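Local coordinates for secreted protein of unknown function DUF1311 (Pseudomonas putida, PDB 3GI7), which is of unknown function but, as a secreted protein of the LprI family, may inhibit lysozyme, at residues Phe49-Ala53 and Gly54-Arg58. Residues are numbered along the deposited sequence; the frame is centred on the assembly and turned at random.
With SO4 (sulfate ion), chain D.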
loop_
_atom_site.group_PDB
_atom_site.type_symbol
_atom_site.label_atom_id
_atom_site.label_comp_id
_atom_site.label_asym_id
_atom_site.label_seq_id
_atom_site.Cartn_x
_atom_site.Cartn_y
_atom_site.Cartn_z
ATOM N N PHE A 49 7.641 -8.216 -23.579
ATOM C CA PHE A 49 6.819 -7.683 -24.666
ATOM C C PHE A 49 7.593 -7.094 -25.835
ATOM O O PHE A 49 6.971 -6.660 -26.805
ATOM C CB PHE A 49 5.844 -6.618 -24.101
ATOM C CG PHE A 49 4.967 -7.156 -23.030
ATOM C CD1 PHE A 49 3.948 -8.053 -23.338
ATOM C CD2 PHE A 49 5.219 -6.842 -21.695
ATOM C CE1 PHE A 49 3.163 -8.607 -22.310
ATOM C CE2 PHE A 49 4.440 -7.371 -20.671
ATOM C CZ PHE A 49 3.414 -8.274 -20.993
ATOM N N GLY A 50 8.918 -7.037 -25.733
ATOM C CA GLY A 50 9.723 -6.233 -26.681
ATOM C C GLY A 50 9.446 -4.733 -26.534
ATOM O O GLY A 50 8.827 -4.290 -25.560
ATOM N N ASP A 51 9.899 -3.940 -27.489
ATOM C CA ASP A 51 9.607 -2.509 -27.521
ATOM C C ASP A 51 8.175 -2.267 -28.076
ATOM O O ASP A 51 7.996 -1.620 -29.120
ATOM C CB ASP A 51 10.663 -1.788 -28.363
ATOM C CG ASP A 51 10.672 -0.304 -28.125
ATOM O OD1 ASP A 51 10.072 0.130 -27.113
ATOM O OD2 ASP A 51 11.290 0.410 -28.944
ATOM N N GLU A 52 7.166 -2.793 -27.356
ATOM C CA GLU A 52 5.733 -2.839 -27.813
ATOM C C GLU A 52 5.276 -1.427 -28.082
ATOM O O GLU A 52 5.656 -0.531 -27.327
ATOM C CB GLU A 52 4.865 -3.458 -26.699
ATOM C CG GLU A 52 3.352 -3.585 -26.986
ATOM C CD GLU A 52 2.613 -4.151 -25.793
ATOM O OE1 GLU A 52 2.879 -5.323 -25.432
ATOM O OE2 GLU A 52 1.768 -3.430 -25.200
ATOM N N ALA A 53 4.500 -1.206 -29.146
ATOM C CA ALA A 53 4.163 0.168 -29.558
ATOM C C ALA A 53 3.422 0.850 -28.389
ATOM O O ALA A 53 2.493 0.270 -27.838
ATOM C CB ALA A 53 3.294 0.196 -30.847
ATOM N N GLY A 54 3.961 1.984 -27.954
ATOM C CA GLY A 54 3.362 2.829 -26.943
ATOM C C GLY A 54 3.646 2.464 -25.506
ATOM O O GLY A 54 3.333 3.243 -24.610
ATOM N N LEU A 55 4.240 1.293 -25.279
ATOM C CA LEU A 55 4.349 0.763 -23.945
ATOM C C LEU A 55 5.293 1.568 -23.108
ATOM O O LEU A 55 4.928 1.983 -22.006
ATOM C CB LEU A 55 4.757 -0.705 -23.966
ATOM C CG LEU A 55 4.787 -1.432 -22.619
ATOM C CD1 LEU A 55 3.481 -1.223 -21.800
ATOM C CD2 LEU A 55 5.105 -2.935 -22.814
HETATM N N MSE A 56 6.511 1.798 -23.600
HETATM C CA MSE A 56 7.495 2.491 -22.768
HETATM C C MSE A 56 7.050 3.953 -22.584
HETATM O O MSE A 56 7.205 4.482 -21.497
HETATM C CB MSE A 56 8.921 2.407 -23.332
HETATM C CG MSE A 56 9.366 1.005 -23.715
HETATM SE SE MSE A 56 9.260 -0.294 -22.248
HETATM C CE MSE A 56 8.765 -1.838 -23.480
ATOM N N SER A 57 6.463 4.578 -23.607
ATOM C CA SER A 57 5.982 5.956 -23.467
ATOM C C SER A 57 4.864 6.049 -22.417
ATOM O O SER A 57 4.789 7.028 -21.666
ATOM C CB SER A 57 5.509 6.531 -24.805
ATOM O OG SER A 57 6.626 6.816 -25.633
ATOM N N ARG A 58 4.004 5.037 -22.373
ATOM C CA ARG A 58 2.916 5.004 -21.364
ATOM C C ARG A 58 3.467 4.875 -19.959
ATOM O O ARG A 58 2.949 5.524 -19.017
ATOM C CB ARG A 58 1.947 3.893 -21.639
ATOM C CG ARG A 58 0.924 4.215 -22.716
ATOM C CD ARG A 58 0.237 2.915 -23.071
ATOM N NE ARG A 58 -0.920 3.101 -23.930
ATOM C CZ ARG A 58 -1.579 2.116 -24.532
ATOM N NH1 ARG A 58 -1.183 0.838 -24.423
ATOM N NH2 ARG A 58 -2.637 2.421 -25.273
HETATM S S SO4 D . -2.507 6.216 -24.701
HETATM O O1 SO4 D . -2.543 7.431 -23.889
HETATM O O2 SO4 D . -3.834 5.660 -24.941
HETATM O O3 SO4 D . -1.897 6.537 -25.984
HETATM O O4 SO4 D . -1.695 5.246 -23.984
HETATM O O HOH W 1 7.545 0.785 -26.281
#
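Leu-55 N donates to Glu-52 O over 3.1 Å, nearly straight at 167°, with the donor lying above the carbonyl plane. This bond closes a type II beta turn with Ala-53 and Gly-54 at its corners; Gly-54, at phi 85°, takes the third position, where positive phi favours glycine, and is also the N-cap of helix 55-77. Gly-50, also at positive phi, is the first residue to leave helix 17-49. One water ties the turn to the helix start: it donates to Glu-52 O and, over 2.7 Å, to Asp-51 OD1, and accepts from Met-56 N, an early amide of the helix.

The apolar contacts centre on Leu-55. With CG anti to the backbone N (chi1 -175°), its CD2 reaches Glu-52 CB at 3.9 Å and Phe-49 CB at 4.0 Å, approaching the ring obliquely. Leu-55 packs on Met-45 and Met-56 on Ile-42, both of helix 17-49.

Selenomethionine Met-56 also brings carbons near polar oxygens: bent at chi2 and chi3, it sets CE 3.2 Å from Gly-50 O, while its CG lies 3.6 Å from Asp-51 OD1.

The extended Glu-52 chain carries OE2 to a hydrogen bond with His-79 of the second subunit; the imidazole of that same His-79 also meets the Phe-49 ring edge-to-face. Glu-52 therefore couples the interhelical corner, through its carbonyl, to the subunit interface, through its carboxylate.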